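ESX-1 secretion system protein EccA1 (Mycobacterium tuberculosis, PDB 4F3V) probably hydrolyses ATP to help power export of virulence factors by the ESX-1 type VII secretion system, and is represented here by its N-terminal TPR domain. Local coordinates at residues C40-R48 with M78-A86. Numbering follows the deposited sequence.
Sequences CDAWIGRIR and MSTLNARIA. With SO4 (sulfate ion), chain D.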
loop_
_atom_site.group_PDB
_atom_site.type_symbol
_atom_site.label_atom_id
_atom_site.label_comp_id
_atom_site.label_asym_id
_atom_site.label_seq_id
_atom_site.Cartn_x
_atom_site.Cartn_y
_atom_site.Cartn_z
ATOM N N CYS A 40 -6.956 -18.611 -9.511
ATOM C CA CYS A 40 -6.726 -17.195 -9.252
ATOM C C CYS A 40 -8.003 -16.404 -8.936
ATOM O O CYS A 40 -8.084 -15.745 -7.908
ATOM C CB CYS A 40 -6.029 -16.586 -10.457
ATOM S SG CYS A 40 -5.544 -14.859 -10.231
ATOM N N ASP A 41 -9.025 -16.535 -9.780
ATOM C CA ASP A 41 -10.284 -15.786 -9.584
ATOM C C ASP A 41 -10.968 -16.064 -8.236
ATOM O O ASP A 41 -11.576 -15.170 -7.660
ATOM C CB ASP A 41 -11.274 -16.042 -10.739
ATOM C CG ASP A 41 -10.745 -15.556 -12.073
ATOM O OD1 ASP A 41 -9.698 -14.852 -12.093
ATOM O OD2 ASP A 41 -11.388 -15.845 -13.095
ATOM N N ALA A 42 -10.855 -17.288 -7.743
ATOM C CA ALA A 42 -11.412 -17.631 -6.434
ATOM C C ALA A 42 -10.586 -17.080 -5.262
ATOM O O ALA A 42 -11.143 -16.726 -4.225
ATOM C CB ALA A 42 -11.621 -19.149 -6.324
ATOM N N TRP A 43 -9.264 -17.027 -5.401
ATOM C CA TRP A 43 -8.437 -16.326 -4.422
ATOM C C TRP A 43 -8.810 -14.869 -4.339
ATOM O O TRP A 43 -8.942 -14.332 -3.238
ATOM C CB TRP A 43 -6.944 -16.474 -4.695
ATOM C CG TRP A 43 -6.425 -17.878 -4.516
ATOM C CD1 TRP A 43 -6.041 -18.758 -5.514
ATOM C CD2 TRP A 43 -6.248 -18.611 -3.269
ATOM N NE1 TRP A 43 -5.642 -19.948 -4.983
ATOM C CE2 TRP A 43 -5.754 -19.922 -3.633
ATOM C CE3 TRP A 43 -6.469 -18.325 -1.932
ATOM C CZ2 TRP A 43 -5.476 -20.892 -2.688
ATOM C CZ3 TRP A 43 -6.186 -19.303 -0.992
ATOM C CH2 TRP A 43 -5.695 -20.563 -1.362
ATOM N N ILE A 44 -9.068 -14.240 -5.483
ATOM C CA ILE A 44 -9.521 -12.853 -5.511
ATOM C C ILE A 44 -10.935 -12.723 -4.885
ATOM O O ILE A 44 -11.230 -11.762 -4.186
ATOM C CB ILE A 44 -9.453 -12.277 -6.954
ATOM C CG1 ILE A 44 -7.972 -12.249 -7.412
ATOM C CG2 ILE A 44 -10.081 -10.887 -7.034
ATOM C CD1 ILE A 44 -7.782 -11.993 -8.907
ATOM N N GLY A 45 -11.801 -13.678 -5.164
ATOM C CA GLY A 45 -13.126 -13.737 -4.513
ATOM C C GLY A 45 -12.993 -13.763 -2.996
ATOM O O GLY A 45 -13.720 -13.059 -2.291
ATOM N N ARG A 46 -12.038 -14.542 -2.482
ATOM C CA ARG A 46 -11.810 -14.604 -1.030
ATOM C C ARG A 46 -11.404 -13.239 -0.475
ATOM O O ARG A 46 -11.907 -12.812 0.590
ATOM C CB ARG A 46 -10.778 -15.659 -0.663
ATOM C CG ARG A 46 -11.286 -17.083 -0.855
ATOM C CD ARG A 46 -10.202 -18.126 -0.673
ATOM N NE ARG A 46 -9.581 -18.062 0.645
ATOM C CZ ARG A 46 -9.029 -19.095 1.295
ATOM N NH1 ARG A 46 -8.982 -20.314 0.765
ATOM N NH2 ARG A 46 -8.493 -18.887 2.481
ATOM N N ILE A 47 -10.517 -12.554 -1.204
ATOM C CA ILE A 47 -10.106 -11.189 -0.849
ATOM C C ILE A 47 -11.328 -10.269 -0.785
ATOM O O ILE A 47 -11.506 -9.513 0.157
ATOM C CB ILE A 47 -9.071 -10.613 -1.853
ATOM C CG1 ILE A 47 -7.748 -11.383 -1.750
ATOM C CG2 ILE A 47 -8.855 -9.130 -1.579
ATOM C CD1 ILE A 47 -6.675 -10.981 -2.764
ATOM N N ARG A 48 -12.186 -10.365 -1.800
ATOM C CA ARG A 48 -13.403 -9.577 -1.810
ATOM C C ARG A 48 -14.265 -9.830 -0.556
ATOM O O ARG A 48 -14.961 -8.919 -0.097
ATOM C CB ARG A 48 -14.198 -9.889 -3.069
ATOM C CG ARG A 48 -15.627 -9.395 -3.079
ATOM C CD ARG A 48 -15.697 -7.891 -3.108
ATOM N NE ARG A 48 -17.091 -7.472 -3.228
ATOM C CZ ARG A 48 -17.974 -7.458 -2.234
ATOM N NH1 ARG A 48 -17.639 -7.835 -1.010
ATOM N NH2 ARG A 48 -19.212 -7.066 -2.477
ATOM N N MET A 78 -14.233 -10.113 -13.938
ATOM C CA MET A 78 -13.691 -9.988 -12.576
ATOM C C MET A 78 -13.959 -8.605 -11.974
ATOM O O MET A 78 -14.027 -8.475 -10.765
ATOM C CB MET A 78 -12.200 -10.326 -12.509
ATOM C CG MET A 78 -11.919 -11.821 -12.642
ATOM S SD MET A 78 -12.622 -12.772 -11.274
ATOM C CE MET A 78 -11.520 -12.183 -10.007
ATOM N N SER A 79 -14.131 -7.594 -12.820
ATOM C CA SER A 79 -14.451 -6.250 -12.338
ATOM C C SER A 79 -15.770 -6.199 -11.616
ATOM O O SER A 79 -15.977 -5.350 -10.755
ATOM C CB SER A 79 -14.480 -5.263 -13.495
ATOM O OG SER A 79 -13.194 -5.216 -14.075
ATOM N N THR A 80 -16.659 -7.113 -11.969
ATOM C CA THR A 80 -18.000 -7.176 -11.379
ATOM C C THR A 80 -17.936 -7.616 -9.903
ATOM O O THR A 80 -18.819 -7.291 -9.123
ATOM C CB THR A 80 -18.875 -8.108 -12.234
ATOM O OG1 THR A 80 -19.029 -7.505 -13.537
ATOM C CG2 THR A 80 -20.281 -8.323 -11.594
ATOM N N LEU A 81 -16.891 -8.336 -9.507
ATOM C CA LEU A 81 -16.712 -8.662 -8.083
ATOM C C LEU A 81 -16.434 -7.428 -7.212
ATOM O O LEU A 81 -16.660 -7.461 -5.995
ATOM C CB LEU A 81 -15.599 -9.679 -7.882
ATOM C CG LEU A 81 -16.000 -11.130 -8.085
ATOM C CD1 LEU A 81 -16.437 -11.315 -9.538
ATOM C CD2 LEU A 81 -14.849 -12.046 -7.687
ATOM N N ASN A 82 -15.910 -6.364 -7.832
ATOM C CA ASN A 82 -15.521 -5.129 -7.132
ATOM C C ASN A 82 -14.534 -5.400 -5.992
ATOM O O ASN A 82 -14.650 -4.830 -4.912
ATOM C CB ASN A 82 -16.730 -4.344 -6.612
ATOM C CG ASN A 82 -17.612 -3.812 -7.730
ATOM O OD1 ASN A 82 -17.126 -3.189 -8.675
ATOM N ND2 ASN A 82 -18.926 -4.052 -7.624
ATOM N N ALA A 83 -13.570 -6.291 -6.232
ATOM C CA ALA A 83 -12.491 -6.537 -5.261
ATOM C C ALA A 83 -11.514 -5.348 -5.305
ATOM O O ALA A 83 -11.333 -4.731 -6.366
ATOM C CB ALA A 83 -11.780 -7.841 -5.561
ATOM N N ARG A 84 -10.960 -4.993 -4.149
ATOM C CA ARG A 84 -9.979 -3.908 -4.034
ATOM C C ARG A 84 -8.849 -4.400 -3.151
ATOM O O ARG A 84 -9.086 -5.219 -2.273
ATOM C CB ARG A 84 -10.615 -2.654 -3.435
ATOM C CG ARG A 84 -11.776 -2.092 -4.255
ATOM C CD ARG A 84 -12.268 -0.754 -3.686
ATOM N NE ARG A 84 -11.285 0.321 -3.900
ATOM C CZ ARG A 84 -11.179 1.087 -4.992
ATOM N NH1 ARG A 84 -11.982 0.947 -6.037
ATOM N NH2 ARG A 84 -10.221 1.984 -5.054
ATOM N N ILE A 85 -7.631 -3.919 -3.383
ATOM C CA ILE A 85 -6.473 -4.264 -2.546
ATOM C C ILE A 85 -5.765 -2.982 -2.032
ATOM O O ILE A 85 -5.875 -1.903 -2.627
ATOM C CB ILE A 85 -5.452 -5.187 -3.241
ATOM C CG1 ILE A 85 -5.221 -4.827 -4.711
ATOM C CG2 ILE A 85 -5.866 -6.657 -3.136
ATOM C CD1 ILE A 85 -4.249 -3.705 -4.969
ATOM N N ALA A 86 -5.050 -3.108 -0.926
ATOM C CA ALA A 86 -4.338 -2.001 -0.280
ATOM C C ALA A 86 -3.010 -1.682 -0.972
ATOM O O ALA A 86 -2.248 -2.594 -1.280
ATOM C CB ALA A 86 -4.108 -2.354 1.203
HETATM S S SO4 D . -11.270 3.809 -8.163
HETATM O O1 SO4 D . -12.051 4.908 -7.545
HETATM O O2 SO4 D . -10.252 3.361 -7.188
HETATM O O3 SO4 D . -12.149 2.661 -8.490
HETATM O O4 SO4 D . -10.618 4.302 -9.390
HETATM O O HOH W 1 -19.811 -6.458 -5.123
#
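Asp41 meets Met78 at the start of helix 40-48, its carboxylate carbon CG 3.5 Å from the sulfur SD of Met78. The carboxylate itself is bound by the backbone N of Gly68 and the hydroxyl of Ser71, and the thioether lies against it in van der Waals contact. Two successive bends, at chi2 and chi3, curl Met78 back on itself and bring its methyl CE within 3.5 Å of Ile44 CG2. That same branch of Ile44 reaches Ala83, CG2 to CB 3.8 Å. Leu81 CD2 rests against the backbone at Gly45, 4.0 Å from Gly45 CA. One turn after Ile44, Ile47 lays CG2 beside the CG2 of Ile85, 4.2 Å away. Arg48 makes the polar link. Its CB packs on Ala83 CB, and a bend at chi2 (67°) then turns CD and NE toward Leu81 O. Arg48 NE gives Leu81 O a hydrogen bond (2.8 Å), head-on to the carbonyl but bent at the hydrogen (132°). Water 1 sits at the same guanidinium edge, accepting from NH2, while NH1 forms a salt bridge with Glu22. Within this TPR-clan N-terminal domain, the contact ties a helix near the N-terminus to the irregular turn leading into strand 84-86, which pairs antiparallel with strand 95-97; helix 2-17 packs on Asp41, Met78 and Leu81, helix 54-62 meets Ile47, and helix 22-35 lies against Ala42 and Trp43.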